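Long-range contacts in phosphothreonine lyase ospF (Shigella flexneri, PDB 3I0U), which acts as a type III secreted effector with phosphothreonine lyase activity, probably removing phosphate from phosphothreonine of host MAP kinases by beta-elimination: residues I17-I22 against Y213-E218; R23-Y28 against L149-R154. One frame throughout, in Å; residues are numbered along the deposited sequence.

Contact 1 of 2, residues I17-I22 against Y213-E218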
loop_
_atom_site.group_PDB
_atom_site.type_symbol
_atom_site.label_atom_id
_atom_site.label_comp_id
_atom_site.label_asym_id
_atom_site.label_seq_id
_atom_site.Cartn_x
_atom_site.Cartn_y
_atom_site.Cartn_z
ATOM N N ILE A 17 14.880 -14.207 12.810
ATOM C CA ILE A 17 15.509 -12.976 13.309
ATOM C C ILE A 17 14.551 -11.801 13.090
ATOM O O ILE A 17 14.231 -11.060 14.037
ATOM C CB ILE A 17 16.915 -12.723 12.662
ATOM C CG1 ILE A 17 17.980 -13.544 13.390
ATOM C CG2 ILE A 17 17.336 -11.237 12.738
ATOM C CD1 ILE A 17 19.191 -13.977 12.530
ATOM N N LEU A 18 14.068 -11.682 11.856
ATOM C CA LEU A 18 13.095 -10.661 11.495
ATOM C C LEU A 18 11.784 -10.824 12.252
ATOM O O LEU A 18 11.300 -9.837 12.814
ATOM C CB LEU A 18 12.860 -10.642 9.977
ATOM C CG LEU A 18 14.001 -10.099 9.084
ATOM C CD1 LEU A 18 13.606 -10.077 7.598
ATOM C CD2 LEU A 18 14.493 -8.702 9.535
ATOM N N TYR A 19 11.272 -12.066 12.315
ATOM C CA TYR A 19 9.934 -12.387 12.846
ATOM C C TYR A 19 9.777 -11.980 14.293
ATOM O O TYR A 19 8.823 -11.280 14.647
ATOM C CB TYR A 19 9.602 -13.885 12.688
ATOM C CG TYR A 19 8.204 -14.287 13.157
ATOM C CD1 TYR A 19 7.062 -13.990 12.381
ATOM C CD2 TYR A 19 8.022 -14.952 14.381
ATOM C CE1 TYR A 19 5.765 -14.347 12.816
ATOM C CE2 TYR A 19 6.747 -15.322 14.828
ATOM C CZ TYR A 19 5.625 -15.029 14.035
ATOM O OH TYR A 19 4.364 -15.394 14.473
ATOM N N ASN A 20 10.725 -12.397 15.115
ATOM C CA ASN A 20 10.677 -12.077 16.527
ATOM C C ASN A 20 10.962 -10.628 16.863
ATOM O O ASN A 20 10.555 -10.159 17.943
ATOM C CB ASN A 20 11.626 -12.961 17.310
ATOM C CG ASN A 20 11.039 -14.309 17.598
ATOM O OD1 ASN A 20 10.030 -14.436 18.312
ATOM N ND2 ASN A 20 11.667 -15.346 17.044
ATOM N N GLN A 21 11.659 -9.921 15.966
ATOM C CA GLN A 21 11.883 -8.496 16.191
ATOM C C GLN A 21 10.605 -7.682 16.034
ATOM O O GLN A 21 10.337 -6.793 16.837
ATOM C CB GLN A 21 13.024 -7.970 15.328
ATOM C CG GLN A 21 14.381 -8.192 15.987
ATOM C CD GLN A 21 15.571 -7.814 15.103
ATOM O OE1 GLN A 21 15.407 -7.437 13.930
ATOM N NE2 GLN A 21 16.785 -7.911 15.677
ATOM N N ILE A 22 9.805 -8.049 15.037
ATOM C CA ILE A 22 8.508 -7.410 14.730
ATOM C C ILE A 22 7.557 -7.491 15.951
ATOM O O ILE A 22 6.875 -6.523 16.326
ATOM C CB ILE A 22 7.897 -8.100 13.490
ATOM C CG1 ILE A 22 8.755 -7.783 12.253
ATOM C CG2 ILE A 22 6.433 -7.727 13.319
ATOM C CD1 ILE A 22 8.380 -8.528 11.005
ATOM N N TYR A 213 5.528 -12.225 2.695
ATOM C CA TYR A 213 4.093 -12.410 2.975
ATOM C C TYR A 213 3.830 -13.065 4.309
ATOM O O TYR A 213 2.898 -12.678 5.033
ATOM C CB TYR A 213 3.392 -13.215 1.888
ATOM C CG TYR A 213 1.914 -13.481 2.157
ATOM C CD1 TYR A 213 0.976 -12.439 2.176
ATOM C CD2 TYR A 213 1.458 -14.773 2.392
ATOM C CE1 TYR A 213 -0.374 -12.704 2.417
ATOM C CE2 TYR A 213 0.120 -15.042 2.630
ATOM C CZ TYR A 213 -0.781 -14.018 2.648
ATOM O OH TYR A 213 -2.085 -14.320 2.902
ATOM N N ARG A 214 4.658 -14.063 4.611
ATOM C CA ARG A 214 4.602 -14.778 5.871
ATOM C C ARG A 214 4.751 -13.792 7.012
ATOM O O ARG A 214 3.954 -13.811 7.947
ATOM C CB ARG A 214 5.661 -15.887 5.941
ATOM C CG ARG A 214 5.436 -17.027 4.938
ATOM C CD ARG A 214 5.594 -18.417 5.577
ATOM N NE ARG A 214 6.981 -18.739 5.921
ATOM C CZ ARG A 214 7.413 -19.133 7.130
ATOM N NH1 ARG A 214 8.702 -19.378 7.293
ATOM N NH2 ARG A 214 6.586 -19.291 8.179
ATOM N N LEU A 215 5.702 -12.873 6.884
ATOM C CA LEU A 215 5.900 -11.827 7.887
ATOM C C LEU A 215 4.713 -10.864 8.026
ATOM O O LEU A 215 4.547 -10.220 9.068
ATOM C CB LEU A 215 7.223 -11.073 7.658
ATOM C CG LEU A 215 8.496 -11.911 7.670
ATOM C CD1 LEU A 215 9.644 -11.263 6.943
ATOM C CD2 LEU A 215 8.926 -12.302 9.112
ATOM N N MET A 216 3.874 -10.794 7.003
ATOM C CA MET A 216 2.745 -9.873 7.042
ATOM C C MET A 216 1.574 -10.383 7.881
ATOM O O MET A 216 0.907 -9.596 8.560
ATOM C CB MET A 216 2.310 -9.489 5.628
ATOM C CG MET A 216 3.311 -8.619 4.884
ATOM S SD MET A 216 3.628 -6.992 5.611
ATOM C CE MET A 216 5.217 -7.177 6.465
ATOM N N ILE A 217 1.373 -11.698 7.854
ATOM C CA ILE A 217 0.140 -12.317 8.332
ATOM C C ILE A 217 0.305 -13.178 9.594
ATOM O O ILE A 217 -0.618 -13.297 10.413
ATOM C CB ILE A 217 -0.530 -13.168 7.219
ATOM C CG1 ILE A 217 0.394 -14.261 6.688
ATOM C CG2 ILE A 217 -0.887 -12.317 6.054
ATOM C CD1 ILE A 217 -0.334 -15.493 6.258
ATOM N N GLU A 218 1.481 -13.763 9.788
ATOM C CA GLU A 218 1.644 -14.686 10.888
ATOM C C GLU A 218 1.876 -13.917 12.186
ATOM O O GLU A 218 1.794 -12.688 12.126
ATOM C CB GLU A 218 2.768 -15.695 10.586
ATOM C CG GLU A 218 2.491 -16.533 9.316
ATOM C CD GLU A 218 3.587 -17.535 8.954
ATOM O OE1 GLU A 218 4.713 -17.468 9.503
ATOM O OE2 GLU A 218 3.309 -18.406 8.098
#
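Tyr19 and Leu215 bring the two backbones nearest, their CA atoms 6.4 Å apart, where helix segments 17-22 and 213-217 run in nearly the same direction with axes 10.5 Å apart and a signed crossing angle of -21°. Leu215 is the side chain that bridges the gap. Its CG lies beside the backbone N, anti to the carbonyl carbon, and the two methyls at its end divide the work: CD1 of Leu215 reaches CD1 of Leu18 at 4.2 Å, the two side chains crossing almost at right angles, while CD2 of Leu215 meets CA of Tyr19 at 3.9 Å. The same CD2 of Leu215 also lies 4.3 Å from CD1 of Ile22. Because Leu215 touches Phe15 as well, it sits as a knob in a hole lined by Phe15, Leu18, Tyr19 and Ile22 of helix 11-22. Leu150 of helix 147-166 packs on both Leu215 and Ile22, placing this apolar seam where three helices meet beside the antiparallel sheet of this alpha+beta fold. Toward the surface, Tyr19 extends the contact. With CG anti to the backbone N (chi1 -177°), its ring reaches out to the end of the chain and turns an edge to the terminal carbon, OH of Tyr19 lying 3.7 Å from C of Glu218. CB of Glu218 also touches CE1 of Tyr19. The Glu218 carboxylate, turned 80° against that ring, forms a salt bridge one turn back, 2.9 Å from OE1 of Glu218 to NH2 of Arg214.

Contact 2 of 2, residues R23-Y28 against L149-R154; sequences RQYPAY and LLHKIR
His151 and Tyr25 pass each other in opposite directions, with ring planes inclined obliquely at 38° and centroids 5.4 Å apart. The closer touch is made by CB of Tyr25, which lies over one face of the imidazole, 3.6 Å from the His151 ring centroid, as a CH-pi contact. A rotation that sets CG of His151 anti to its backbone N sends this ring out from the helix toward the loop, and there NE2 of His151 donates a hydrogen bond to O of Pro26 at 3.0 Å. The donor stands above the carbonyl plane, and the bond bends to 153° at the hydrogen. One imidazole is thus gripped on a face and at its edge by consecutive loop residues. Further along, Lys152 lies across Tyr28, its CG over the centre of the phenol face, 3.9 Å from the Tyr28 ring centroid. Bends late in the lysine chain then curl NZ of Lys152 round toward OH of Tyr28, a weak hydrogen bond at 3.4 Å. Gln155 adds a bond to the Tyr28 main chain through its OE1. The arrangement is that of an irregular connection, leaving helix 11-22, laid against helix 147-166 in a surface contact and fastened by side-chain-to-main-chain bonding and CH-pi contacts.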
loop_
_atom_site.group_PDB
_atom_site.type_symbol
_atom_site.label_atom_id
_atom_site.label_comp_id
_atom_site.label_asym_id
_atom_site.label_seq_id
_atom_site.Cartn_x
_atom_site.Cartn_y
_atom_site.Cartn_z
ATOM N N ARG A 23 7.596 -8.635 16.624
ATOM C CA ARG A 23 6.696 -8.882 17.740
ATOM C C ARG A 23 7.183 -8.175 19.020
ATOM O O ARG A 23 6.422 -8.043 19.996
ATOM C CB ARG A 23 6.518 -10.397 17.939
ATOM C CG ARG A 23 6.181 -11.135 16.622
ATOM C CD ARG A 23 5.427 -12.446 16.843
ATOM N NE ARG A 23 3.990 -12.199 17.059
ATOM C CZ ARG A 23 3.404 -12.279 18.249
ATOM N NH1 ARG A 23 2.097 -12.035 18.364
ATOM N NH2 ARG A 23 4.138 -12.579 19.322
ATOM N N GLN A 24 8.433 -7.694 18.998
ATOM C CA GLN A 24 8.997 -6.915 20.111
ATOM C C GLN A 24 8.544 -5.455 20.146
ATOM O O GLN A 24 8.528 -4.835 21.223
ATOM C CB GLN A 24 10.525 -7.001 20.130
ATOM C CG GLN A 24 11.007 -8.178 20.966
ATOM C CD GLN A 24 12.522 -8.264 21.080
ATOM O OE1 GLN A 24 13.215 -8.442 20.075
ATOM N NE2 GLN A 24 13.036 -8.146 22.305
ATOM N N TYR A 25 8.179 -4.920 18.978
ATOM C CA TYR A 25 7.767 -3.531 18.843
ATOM C C TYR A 25 6.346 -3.290 19.336
ATOM O O TYR A 25 5.452 -4.112 19.074
ATOM C CB TYR A 25 7.820 -3.137 17.371
ATOM C CG TYR A 25 9.204 -3.122 16.774
ATOM C CD1 TYR A 25 10.262 -2.409 17.416
ATOM C CD2 TYR A 25 9.461 -3.804 15.557
ATOM C CE1 TYR A 25 11.538 -2.375 16.852
ATOM C CE2 TYR A 25 10.725 -3.769 14.977
ATOM C CZ TYR A 25 11.759 -3.049 15.631
ATOM O OH TYR A 25 13.004 -3.018 15.056
ATOM N N PRO A 26 6.106 -2.123 19.973
ATOM C CA PRO A 26 4.747 -1.767 20.368
ATOM C C PRO A 26 3.952 -1.359 19.158
ATOM O O PRO A 26 4.544 -1.089 18.114
ATOM C CB PRO A 26 4.947 -0.545 21.259
ATOM C CG PRO A 26 6.201 0.051 20.795
ATOM C CD PRO A 26 7.067 -1.064 20.326
ATOM N N ALA A 27 2.625 -1.312 19.308
ATOM C CA ALA A 27 1.697 -0.841 18.267
ATOM C C ALA A 27 2.129 0.520 17.708
ATOM O O ALA A 27 2.512 1.415 18.444
ATOM C CB ALA A 27 0.277 -0.779 18.827
ATOM N N TYR A 28 2.119 0.647 16.397
ATOM C CA TYR A 28 2.577 1.865 15.744
ATOM C C TYR A 28 1.444 2.753 15.287
ATOM O O TYR A 28 0.438 2.283 14.745
ATOM C CB TYR A 28 3.439 1.497 14.537
ATOM C CG TYR A 28 4.357 2.596 14.074
ATOM C CD1 TYR A 28 5.651 2.731 14.588
ATOM C CD2 TYR A 28 3.932 3.502 13.118
ATOM C CE1 TYR A 28 6.484 3.768 14.147
ATOM C CE2 TYR A 28 4.738 4.523 12.677
ATOM C CZ TYR A 28 6.005 4.657 13.180
ATOM O OH TYR A 28 6.763 5.690 12.673
ATOM N N LEU A 149 10.592 -1.420 9.342
ATOM C CA LEU A 149 9.865 -1.187 8.103
ATOM C C LEU A 149 8.727 -2.190 8.042
ATOM O O LEU A 149 7.573 -1.804 7.958
ATOM C CB LEU A 149 10.783 -1.340 6.893
ATOM C CG LEU A 149 10.558 -0.518 5.595
ATOM C CD1 LEU A 149 10.780 -1.399 4.389
ATOM C CD2 LEU A 149 9.186 0.144 5.485
ATOM N N LEU A 150 9.075 -3.471 8.149
ATOM C CA LEU A 150 8.095 -4.552 8.119
ATOM C C LEU A 150 7.012 -4.457 9.171
ATOM O O LEU A 150 5.864 -4.790 8.899
ATOM C CB LEU A 150 8.770 -5.908 8.231
ATOM C CG LEU A 150 9.705 -6.286 7.092
ATOM C CD1 LEU A 150 10.454 -7.540 7.465
ATOM C CD2 LEU A 150 8.928 -6.464 5.787
ATOM N N HIS A 151 7.379 -3.994 10.356
ATOM C CA HIS A 151 6.416 -3.727 11.387
ATOM C C HIS A 151 5.507 -2.597 10.925
ATOM O O HIS A 151 4.283 -2.774 10.889
ATOM C CB HIS A 151 7.093 -3.388 12.705
ATOM C CG HIS A 151 6.132 -3.221 13.832
ATOM N ND1 HIS A 151 5.256 -4.214 14.218
ATOM C CD2 HIS A 151 5.892 -2.169 14.647
ATOM C CE1 HIS A 151 4.525 -3.782 15.230
ATOM N NE2 HIS A 151 4.894 -2.546 15.513
ATOM N N LYS A 152 6.102 -1.468 10.525
ATOM C CA LYS A 152 5.355 -0.323 10.019
ATOM C C LYS A 152 4.366 -0.753 8.932
ATOM O O LYS A 152 3.179 -0.461 9.042
ATOM C CB LYS A 152 6.289 0.807 9.552
ATOM C CG LYS A 152 6.876 1.664 10.694
ATOM C CD LYS A 152 8.155 2.477 10.375
ATOM C CE LYS A 152 7.995 3.649 9.382
ATOM N NZ LYS A 152 6.846 4.614 9.434
ATOM N N ILE A 153 4.813 -1.517 7.950
ATOM C CA ILE A 153 3.895 -2.016 6.918
ATOM C C ILE A 153 2.763 -2.885 7.488
ATOM O O ILE A 153 1.634 -2.696 7.115
ATOM C CB ILE A 153 4.650 -2.765 5.757
ATOM C CG1 ILE A 153 5.634 -1.814 5.052
ATOM C CG2 ILE A 153 3.664 -3.325 4.755
ATOM C CD1 ILE A 153 6.677 -2.486 4.245
ATOM N N ARG A 154 3.066 -3.806 8.415
ATOM C CA ARG A 154 2.025 -4.647 9.029
ATOM C C ARG A 154 0.940 -3.808 9.680
ATOM O O ARG A 154 -0.252 -4.024 9.425
ATOM C CB ARG A 154 2.592 -5.511 10.096
ATOM C CG ARG A 154 2.882 -6.918 9.726
ATOM C CD ARG A 154 3.245 -7.665 11.000
ATOM N NE ARG A 154 2.475 -8.901 11.010
ATOM C CZ ARG A 154 1.951 -9.483 12.087
ATOM N NH1 ARG A 154 2.098 -8.944 13.306
ATOM N NH2 ARG A 154 1.249 -10.606 11.945
#

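How the contacts relate
From the N terminus, the chain first forms helix 11-22, whose last turns enter contact 1, and then passes directly into the loop 23-28 of contact 2. Contact 2 closes first, when helix 147-166 returns to that loop after most of the sheet has been built. Contact 1 closes last, with the C-terminal helix 211-217, so the smaller loop is nested inside the larger. The two centres lie 9 Å apart, on the same side of the chain's centre. Contact 1 joins the N-terminal and C-terminal helices to each other; contact 2 fixes the loop after helix 11-22 to helix 147-166, on which both terminal helices also pack through Leu150.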